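Local coordinates for protein glucose-6-phosphate isomerase (Plasmodium falciparum, PDB 3QKI) that probably catalyses the reversible conversion of alpha-D-glucose 6-phosphate to beta-D-fructose 6-phosphate, an early step of glycolysis, at residues I247-T253 with L291-I297; K145-Y149 with R299-F303; F222-V226 with E256-N260. All coordinates share one frame; numbering follows the deposited sequence.

Interaction 1. Residues I247-T253 with L291-I297; sequences IISKTFT and LTDEFGI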
loop_
_atom_site.group_PDB
_atom_site.type_symbol
_atom_site.label_atom_id
_atom_site.label_comp_id
_atom_site.label_asym_id
_atom_site.label_seq_id
_atom_site.Cartn_x
_atom_site.Cartn_y
_atom_site.Cartn_z
ATOM N N ILE A 247 -2.460 20.558 -14.401
ATOM C CA ILE A 247 -1.107 20.050 -14.589
ATOM C C ILE A 247 -0.217 20.635 -13.482
ATOM O O ILE A 247 -0.048 21.857 -13.391
ATOM C CB ILE A 247 -0.580 20.332 -16.019
ATOM C CG1 ILE A 247 -1.602 19.842 -17.085
ATOM C CG2 ILE A 247 0.773 19.650 -16.228
ATOM C CD1 ILE A 247 -1.522 20.622 -18.414
ATOM N N ILE A 248 0.324 19.755 -12.629
ATOM C CA ILE A 248 1.124 20.147 -11.469
ATOM C C ILE A 248 2.574 19.768 -11.657
ATOM O O ILE A 248 2.915 18.578 -11.666
ATOM C CB ILE A 248 0.530 19.588 -10.153
ATOM C CG1 ILE A 248 -0.968 19.989 -10.010
ATOM C CG2 ILE A 248 1.366 20.136 -8.955
ATOM C CD1 ILE A 248 -1.826 19.009 -9.445
ATOM N N SER A 249 3.434 20.796 -11.823
ATOM C CA SER A 249 4.881 20.628 -12.032
ATOM C C SER A 249 5.538 21.977 -11.856
ATOM O O SER A 249 5.249 22.896 -12.633
ATOM C CB SER A 249 5.181 20.088 -13.439
ATOM O OG SER A 249 6.569 20.140 -13.712
ATOM N N LYS A 250 6.445 22.095 -10.867
ATOM C CA LYS A 250 7.145 23.371 -10.645
ATOM C C LYS A 250 7.847 23.892 -11.932
ATOM O O LYS A 250 7.624 25.031 -12.343
ATOM C CB LYS A 250 8.137 23.230 -9.477
ATOM C CG LYS A 250 8.837 24.534 -9.068
ATOM C CD LYS A 250 7.913 25.545 -8.396
ATOM C CE LYS A 250 8.667 26.542 -7.535
ATOM N NZ LYS A 250 9.475 27.500 -8.346
ATOM N N THR A 251 8.648 23.034 -12.581
ATOM C CA THR A 251 9.400 23.381 -13.790
ATOM C C THR A 251 8.593 23.323 -15.090
ATOM O O THR A 251 9.012 23.909 -16.086
ATOM C CB THR A 251 10.610 22.454 -13.913
ATOM O OG1 THR A 251 10.163 21.103 -14.057
ATOM C CG2 THR A 251 11.569 22.584 -12.727
ATOM N N PHE A 252 7.498 22.531 -15.112
ATOM C CA PHE A 252 6.686 22.270 -16.293
ATOM C C PHE A 252 7.517 21.512 -17.322
ATOM O O PHE A 252 7.220 21.572 -18.510
ATOM C CB PHE A 252 5.995 23.541 -16.858
ATOM C CG PHE A 252 4.512 23.337 -17.080
ATOM C CD1 PHE A 252 3.673 23.026 -16.018
ATOM C CD2 PHE A 252 3.950 23.485 -18.348
ATOM C CE1 PHE A 252 2.306 22.855 -16.220
ATOM C CE2 PHE A 252 2.573 23.306 -18.546
ATOM C CZ PHE A 252 1.768 22.972 -17.488
ATOM N N THR A 253 8.560 20.770 -16.842
ATOM C CA THR A 253 9.437 19.948 -17.690
ATOM C C THR A 253 9.530 18.512 -17.177
ATOM O O THR A 253 10.104 17.671 -17.854
ATOM C CB THR A 253 10.843 20.550 -17.851
ATOM O OG1 THR A 253 11.477 20.613 -16.581
ATOM C CG2 THR A 253 10.848 21.906 -18.537
ATOM N N LEU A 291 6.808 28.208 -20.156
ATOM C CA LEU A 291 6.347 26.875 -20.568
ATOM C C LEU A 291 4.855 26.652 -20.460
ATOM O O LEU A 291 4.278 26.038 -21.352
ATOM C CB LEU A 291 7.187 25.757 -19.959
ATOM C CG LEU A 291 8.648 25.708 -20.467
ATOM C CD1 LEU A 291 9.334 24.519 -19.939
ATOM C CD2 LEU A 291 8.732 25.633 -21.997
ATOM N N THR A 292 4.206 27.241 -19.444
ATOM C CA THR A 292 2.741 27.168 -19.343
ATOM C C THR A 292 2.121 27.926 -20.534
ATOM O O THR A 292 1.171 27.443 -21.147
ATOM C CB THR A 292 2.247 27.658 -17.972
ATOM O OG1 THR A 292 2.683 29.002 -17.762
ATOM C CG2 THR A 292 2.700 26.762 -16.831
ATOM N N ASP A 293 2.713 29.083 -20.891
ATOM C CA ASP A 293 2.295 29.890 -22.031
ATOM C C ASP A 293 2.394 29.075 -23.329
ATOM O O ASP A 293 1.412 28.977 -24.068
ATOM C CB ASP A 293 3.168 31.150 -22.134
ATOM C CG ASP A 293 2.375 32.426 -22.209
ATOM O OD1 ASP A 293 1.463 32.619 -21.355
ATOM O OD2 ASP A 293 2.663 33.242 -23.108
ATOM N N GLU A 294 3.540 28.416 -23.544
ATOM C CA GLU A 294 3.802 27.571 -24.717
ATOM C C GLU A 294 2.806 26.421 -24.813
ATOM O O GLU A 294 2.415 26.026 -25.919
ATOM C CB GLU A 294 5.223 26.998 -24.645
ATOM C CG GLU A 294 6.153 27.656 -25.644
ATOM C CD GLU A 294 7.631 27.515 -25.346
ATOM O OE1 GLU A 294 8.296 28.560 -25.167
ATOM O OE2 GLU A 294 8.132 26.367 -25.323
ATOM N N PHE A 295 2.393 25.898 -23.647
ATOM C CA PHE A 295 1.452 24.789 -23.548
ATOM C C PHE A 295 0.032 25.233 -23.929
ATOM O O PHE A 295 -0.817 24.395 -24.232
ATOM C CB PHE A 295 1.491 24.180 -22.124
ATOM C CG PHE A 295 1.015 22.746 -22.075
ATOM C CD1 PHE A 295 1.885 21.700 -22.354
ATOM C CD2 PHE A 295 -0.311 22.447 -21.788
ATOM C CE1 PHE A 295 1.437 20.372 -22.339
ATOM C CE2 PHE A 295 -0.764 21.125 -21.814
ATOM C CZ PHE A 295 0.116 20.098 -22.073
ATOM N N GLY A 296 -0.213 26.542 -23.919
ATOM C CA GLY A 296 -1.521 27.082 -24.257
ATOM C C GLY A 296 -2.395 27.320 -23.045
ATOM O O GLY A 296 -3.612 27.444 -23.179
ATOM N N ILE A 297 -1.782 27.433 -21.856
ATOM C CA ILE A 297 -2.492 27.727 -20.626
ATOM C C ILE A 297 -2.547 29.250 -20.446
ATOM O O ILE A 297 -1.532 29.924 -20.583
ATOM C CB ILE A 297 -1.862 26.977 -19.428
ATOM C CG1 ILE A 297 -2.060 25.443 -19.617
ATOM C CG2 ILE A 297 -2.467 27.433 -18.085
ATOM C CD1 ILE A 297 -1.119 24.617 -18.872
#

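Interaction 2. Residues K145-Y149 with R299-F303; sequences KIEKY and RDNVF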
loop_
_atom_site.group_PDB
_atom_site.type_symbol
_atom_site.label_atom_id
_atom_site.label_comp_id
_atom_site.label_asym_id
_atom_site.label_seq_id
_atom_site.Cartn_x
_atom_site.Cartn_y
_atom_site.Cartn_z
ATOM N N LYS A 145 -6.567 34.040 -5.165
ATOM C CA LYS A 145 -6.761 33.645 -6.550
ATOM C C LYS A 145 -7.495 32.281 -6.601
ATOM O O LYS A 145 -8.388 32.092 -7.439
ATOM C CB LYS A 145 -5.396 33.566 -7.258
ATOM C CG LYS A 145 -5.475 33.364 -8.756
ATOM C CD LYS A 145 -4.094 33.300 -9.345
ATOM C CE LYS A 145 -4.060 32.744 -10.728
ATOM N NZ LYS A 145 -4.716 33.646 -11.688
ATOM N N ILE A 146 -7.120 31.349 -5.708
ATOM C CA ILE A 146 -7.744 30.005 -5.628
ATOM C C ILE A 146 -9.184 30.137 -5.148
ATOM O O ILE A 146 -10.078 29.516 -5.740
ATOM C CB ILE A 146 -6.935 29.023 -4.730
ATOM C CG1 ILE A 146 -5.569 28.691 -5.370
ATOM C CG2 ILE A 146 -7.758 27.747 -4.411
ATOM C CD1 ILE A 146 -4.571 28.021 -4.427
ATOM N N GLU A 147 -9.411 30.943 -4.088
ATOM C CA GLU A 147 -10.756 31.156 -3.543
ATOM C C GLU A 147 -11.671 31.643 -4.659
ATOM O O GLU A 147 -12.735 31.041 -4.852
ATOM C CB GLU A 147 -10.698 32.153 -2.384
ATOM C CG GLU A 147 -12.049 32.517 -1.811
ATOM C CD GLU A 147 -11.990 33.419 -0.593
ATOM O OE1 GLU A 147 -12.991 33.441 0.156
ATOM O OE2 GLU A 147 -10.940 34.067 -0.359
ATOM N N LYS A 148 -11.226 32.685 -5.433
ATOM C CA LYS A 148 -12.001 33.250 -6.527
ATOM C C LYS A 148 -12.246 32.236 -7.642
ATOM O O LYS A 148 -13.391 32.050 -8.045
ATOM C CB LYS A 148 -11.377 34.548 -7.073
ATOM N N TYR A 149 -11.193 31.560 -8.112
ATOM C CA TYR A 149 -11.298 30.585 -9.188
ATOM C C TYR A 149 -12.202 29.396 -8.817
ATOM O O TYR A 149 -13.060 29.024 -9.612
ATOM C CB TYR A 149 -9.904 30.111 -9.662
ATOM C CG TYR A 149 -9.965 29.171 -10.843
ATOM C CD1 TYR A 149 -10.080 29.657 -12.142
ATOM C CD2 TYR A 149 -9.939 27.789 -10.663
ATOM C CE1 TYR A 149 -10.157 28.794 -13.235
ATOM C CE2 TYR A 149 -10.031 26.915 -11.745
ATOM C CZ TYR A 149 -10.136 27.422 -13.032
ATOM O OH TYR A 149 -10.235 26.562 -14.102
ATOM N N ARG A 299 -2.841 32.927 -18.561
ATOM C CA ARG A 299 -2.168 33.475 -17.372
ATOM C C ARG A 299 -2.970 33.466 -16.121
ATOM O O ARG A 299 -2.402 33.350 -15.029
ATOM C CB ARG A 299 -1.603 34.882 -17.636
ATOM C CG ARG A 299 -0.457 34.870 -18.642
ATOM C CD ARG A 299 0.648 33.925 -18.188
ATOM N NE ARG A 299 1.929 34.599 -18.064
ATOM C CZ ARG A 299 2.325 35.293 -17.006
ATOM N NH1 ARG A 299 1.539 35.401 -15.938
ATOM N NH2 ARG A 299 3.502 35.890 -17.005
ATOM N N ASP A 300 -4.289 33.582 -16.252
ATOM C CA ASP A 300 -5.174 33.534 -15.096
ATOM C C ASP A 300 -5.293 32.116 -14.574
ATOM O O ASP A 300 -5.844 31.912 -13.491
ATOM C CB ASP A 300 -6.566 34.028 -15.486
ATOM C CG ASP A 300 -6.649 35.514 -15.762
ATOM O OD1 ASP A 300 -7.701 35.959 -16.295
ATOM O OD2 ASP A 300 -5.667 36.239 -15.441
ATOM N N ASN A 301 -4.816 31.132 -15.369
ATOM C CA ASN A 301 -4.955 29.712 -15.047
ATOM C C ASN A 301 -3.658 29.055 -14.518
ATOM O O ASN A 301 -3.566 27.822 -14.423
ATOM C CB ASN A 301 -5.571 28.969 -16.256
ATOM C CG ASN A 301 -7.069 29.183 -16.396
ATOM O OD1 ASN A 301 -7.644 30.159 -15.906
ATOM N ND2 ASN A 301 -7.754 28.204 -16.939
ATOM N N VAL A 302 -2.697 29.886 -14.117
ATOM C CA VAL A 302 -1.425 29.424 -13.565
ATOM C C VAL A 302 -1.342 29.856 -12.119
ATOM O O VAL A 302 -1.417 31.054 -11.806
ATOM C CB VAL A 302 -0.169 29.835 -14.368
ATOM C CG1 VAL A 302 1.079 29.184 -13.781
ATOM C CG2 VAL A 302 -0.313 29.469 -15.837
ATOM N N PHE A 303 -1.219 28.865 -11.231
ATOM C CA PHE A 303 -1.181 29.069 -9.786
ATOM C C PHE A 303 0.236 28.770 -9.291
ATOM O O PHE A 303 0.793 27.710 -9.556
ATOM C CB PHE A 303 -2.245 28.200 -9.113
ATOM C CG PHE A 303 -3.654 28.580 -9.534
ATOM C CD1 PHE A 303 -4.183 28.140 -10.746
ATOM C CD2 PHE A 303 -4.423 29.427 -8.753
ATOM C CE1 PHE A 303 -5.476 28.491 -11.126
ATOM C CE2 PHE A 303 -5.713 29.790 -9.151
ATOM C CZ PHE A 303 -6.228 29.325 -10.332
HETATM O O HOH W 1 -5.470 36.393 -12.272
HETATM O O HOH W 2 -10.961 27.589 -16.442
#

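Interaction 3. Residues F222-V226 with E256-N260; sequences FLANV and ETMLN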
loop_
_atom_site.group_PDB
_atom_site.type_symbol
_atom_site.label_atom_id
_atom_site.label_comp_id
_atom_site.label_asym_id
_atom_site.label_seq_id
_atom_site.Cartn_x
_atom_site.Cartn_y
_atom_site.Cartn_z
ATOM N N PHE A 222 -6.612 11.134 -10.449
ATOM C CA PHE A 222 -5.176 11.439 -10.320
ATOM C C PHE A 222 -4.395 10.647 -11.361
ATOM O O PHE A 222 -4.410 9.420 -11.339
ATOM C CB PHE A 222 -4.672 11.179 -8.900
ATOM C CG PHE A 222 -5.343 12.056 -7.877
ATOM C CD1 PHE A 222 -6.470 11.607 -7.184
ATOM C CD2 PHE A 222 -4.859 13.334 -7.608
ATOM C CE1 PHE A 222 -7.122 12.429 -6.272
ATOM C CE2 PHE A 222 -5.518 14.165 -6.696
ATOM C CZ PHE A 222 -6.640 13.703 -6.022
ATOM N N LEU A 223 -3.786 11.363 -12.324
ATOM C CA LEU A 223 -3.013 10.736 -13.377
ATOM C C LEU A 223 -1.565 10.937 -12.957
ATOM O O LEU A 223 -0.992 12.027 -13.112
ATOM C CB LEU A 223 -3.341 11.339 -14.761
ATOM C CG LEU A 223 -2.479 10.869 -15.927
ATOM C CD1 LEU A 223 -2.405 9.340 -15.997
ATOM C CD2 LEU A 223 -2.978 11.460 -17.231
ATOM N N ALA A 224 -1.004 9.885 -12.333
ATOM C CA ALA A 224 0.327 9.924 -11.751
ATOM C C ALA A 224 1.355 9.081 -12.449
ATOM O O ALA A 224 2.479 9.525 -12.620
ATOM C CB ALA A 224 0.257 9.567 -10.278
ATOM N N ASN A 225 0.986 7.884 -12.882
ATOM C CA ASN A 225 1.938 7.001 -13.546
ATOM C C ASN A 225 2.146 7.374 -15.018
ATOM O O ASN A 225 1.181 7.697 -15.710
ATOM C CB ASN A 225 1.423 5.541 -13.432
ATOM C CG ASN A 225 2.492 4.505 -13.457
ATOM O OD1 ASN A 225 3.496 4.639 -14.151
ATOM N ND2 ASN A 225 2.261 3.406 -12.758
ATOM N N VAL A 226 3.393 7.303 -15.506
ATOM C CA VAL A 226 3.705 7.543 -16.917
ATOM C C VAL A 226 3.184 6.334 -17.754
ATOM O O VAL A 226 3.073 6.438 -18.975
ATOM C CB VAL A 226 5.217 7.832 -17.168
ATOM C CG1 VAL A 226 6.079 6.577 -17.038
ATOM C CG2 VAL A 226 5.437 8.509 -18.515
ATOM N N GLU A 256 7.525 12.575 -16.826
ATOM C CA GLU A 256 6.287 11.795 -16.691
ATOM C C GLU A 256 5.047 12.675 -16.723
ATOM O O GLU A 256 4.129 12.411 -17.496
ATOM C CB GLU A 256 6.298 10.947 -15.386
ATOM C CG GLU A 256 7.431 9.936 -15.307
ATOM C CD GLU A 256 8.755 10.453 -14.789
ATOM O OE1 GLU A 256 9.686 9.631 -14.629
ATOM O OE2 GLU A 256 8.862 11.678 -14.546
ATOM N N THR A 257 5.015 13.703 -15.884
ATOM C CA THR A 257 3.906 14.639 -15.812
ATOM C C THR A 257 3.632 15.280 -17.178
ATOM O O THR A 257 2.473 15.352 -17.596
ATOM C CB THR A 257 4.210 15.733 -14.784
ATOM O OG1 THR A 257 4.582 15.104 -13.560
ATOM C CG2 THR A 257 3.028 16.701 -14.599
ATOM N N MET A 258 4.694 15.765 -17.847
ATOM C CA MET A 258 4.559 16.441 -19.123
ATOM C C MET A 258 4.174 15.527 -20.269
ATOM O O MET A 258 3.362 15.942 -21.095
ATOM C CB MET A 258 5.741 17.369 -19.437
ATOM C CG MET A 258 5.952 18.472 -18.379
ATOM S SD MET A 258 4.452 19.248 -17.732
ATOM C CE MET A 258 3.791 19.978 -19.238
ATOM N N LEU A 259 4.655 14.268 -20.272
ATOM C CA LEU A 259 4.197 13.316 -21.294
ATOM C C LEU A 259 2.690 13.031 -21.063
ATOM O O LEU A 259 1.922 12.954 -22.029
ATOM C CB LEU A 259 5.026 12.013 -21.275
ATOM C CG LEU A 259 4.586 10.871 -22.214
ATOM C CD1 LEU A 259 4.481 11.360 -23.711
ATOM C CD2 LEU A 259 5.529 9.676 -22.085
ATOM N N ASN A 260 2.274 12.918 -19.785
ATOM C CA ASN A 260 0.864 12.716 -19.454
ATOM C C ASN A 260 0.038 13.925 -19.820
ATOM O O ASN A 260 -1.063 13.755 -20.338
ATOM C CB ASN A 260 0.666 12.310 -17.995
ATOM C CG ASN A 260 0.835 10.822 -17.780
ATOM O OD1 ASN A 260 0.606 10.012 -18.677
ATOM N ND2 ASN A 260 1.252 10.445 -16.582
HETATM O O HOH W 3 1.777 12.172 -14.269
HETATM O O HOH W 4 1.079 7.755 -20.172
#

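Interaction 1. Residues I247-T253 with L291-I297
Thr-292 reaches Phe-252 because its first torsion (chi1 58°) tucks OG1 between the backbone N and the carbonyl carbon, leaving the methyl CG2 to project across the gap. Phe-295 has CG anti to the backbone N, which swings its ring so that a face is offered to the edge of Phe-252. The CG2 of Thr-292 sits almost squarely over the middle of one face of the Phe-252 ring, 3.6 Å from its centroid, a CH-pi contact. A threonine suits this place: its methyl serves the aromatic face while its hydroxyl is bonded to Leu-289 O within its own helix. Near the plane of the Phe-252 ring, at its edge, lies CB of Phe-295, 3.8 Å from CE2. That same edge is directed at the face of the Phe-295 ring, a T-shaped pair with planes at 86° and centroids 5.7 Å apart. Ile-297 meets the far end of Phe-252, CD1 to CZ at 3.6 Å, and Ile-247 comes from the strand to place its CD1 3.5 Å from CE2 of Phe-295. Leu-291 packs its CB against CB of Phe-252.

Phe-252 sits just after Ser-249, Lys-250 and Thr-251, which contact fructose 6-phosphate when it is bound; this chain carries none. Its positive phi (65°) belongs to a tight turn in which its N donates to Ser-249 OG at 2.9 Å, an ST motif. On the other segment a Schellman motif at Gly-296 ends the helix. Across the contact there is no hydrogen bond: the polar groups of the binding loop bond within their own turn and to Ser-286, Thr-287 and Asn-288, just after strand 282-285, whereas Phe-252, its one aromatic residue, is enclosed by methyl groups and a second ring. Hydrophobic burial and ring geometry thus join the sugar-phosphate loop to helix 289-295.

Interaction 2. Residues K145-Y149 with R299-F303
Lys-145 lies along Phe-303, using both its methylene chain and its ammonium group. CG contacts CE2 of the ring at 3.6 Å, and CE stands over one face, displaced toward the rim, 4.0 Å from the centroid in a CH-pi contact. The chain runs out nearly straight and then bends at its last torsion (chi4 67°), which turns NZ toward the carbonyl of Asp-300. The resulting hydrogen bond, NZ to Asp-300 O, is 2.7 Å long, with the donor approaching from above the carbonyl plane. A lysine fits here because its long apolar stem can cover a ring while its ammonium reaches the loop beyond.

Ile-146 adds its CG1 beside CD2 of Phe-303 at 3.6 Å. From another direction comes Tyr-149: the edge of the Phe-303 ring, led by CZ 3.8 Å from the tyrosine CG, points at the tyrosine face, with planes 65° apart. The phenylalanine is therefore held by three residues at positions i, i+1 and i+4 of one helix, just over a turn.

Water and neighbouring residues complete the setting. One water accepts from Lys-145 NZ at 2.9 Å and donates to Asp-300 OD2, so lysine and carboxylate are linked indirectly. A second water bonds to Tyr-149 OH and, weakly, to Asn-301 ND2, whose stronger partner is Met-282 O on the adjacent strand. Leu-322 of helix 318-328 packs on both Tyr-149 and Phe-303.

Strand 302-303 is the last of five in a parallel sheet. Phe-303 faces helix 135-154, while Val-302 turns the other way to Leu-289 and Thr-292 of helix 289-295. Helices on both faces of a parallel sheet are characteristic of the three-layer alpha-beta-alpha SIS domains of phosphoglucose isomerases.

Interaction 3. Residues F222-V226 with E256-N260
The amide of Asn-260 is laid flat under Leu-223: leucine CG and both its methyls lie over one face, with CG 3.8 Å from the amide carbon CG. The edge of the amide carries the polar contacts. ND2 donates to Asn-225 O at 2.9 Å, nearly straight at 163° and close to the amide plane, although it meets the carbonyl from above that group's own plane. The second N-H goes to a water, 2.9 Å from ND2, that donates in turn to Leu-223 O and Ala-224 O. OD1 takes a hydrogen bond at 2.7 Å from another water, which also donates to Val-226 O. Asparagine suits this site: donor and acceptor are set side by side in one short group that reaches the bending backbone after the strand.

Val-226 supplies the apolar half. Its CB meets CG of Glu-256 at 3.6 Å, and its CG2, anti to the backbone N, touches Leu-259 CD2. Glu-256 bends at chi2 (85°), so its aliphatic part packs on valine while its carboxylate leads away. The side chain of Asn-225 turns to Gly-424, Gln-383 and Thr-425 of the second subunit.

One buried amide satisfies Asn-225 O directly and, through two waters, the carbonyls of Leu-223, Ala-224 and Val-226, where the chain leaves the strand, fixing to helix 255-268 a turn whose outer side belongs to the dimer interface.

In the fold
All three contacts pack helices or loops about one five-stranded parallel sheet. Interaction 3 lies at edge strand 219-223, fully buried and beside the second subunit; interaction 2 packs a helix on the opposite edge strand, 302-303, mostly buried but with Arg-299 and Asp-300 exposed; interaction 1, partly buried, stands between. Interactions 1 and 2 touch, since Val-302 packs on Thr-292 and Ile-297, and interactions 1 and 3 meet where Met-258 lies against Phe-252 and Phe-295. Chemistry follows position: interaction 1 joins the substrate loop to helix 289-295 by apolar and aromatic contact, interaction 2 adds a lysine and waters to an aromatic pair, and interaction 3 combines a water-linked amide with packing of a valine.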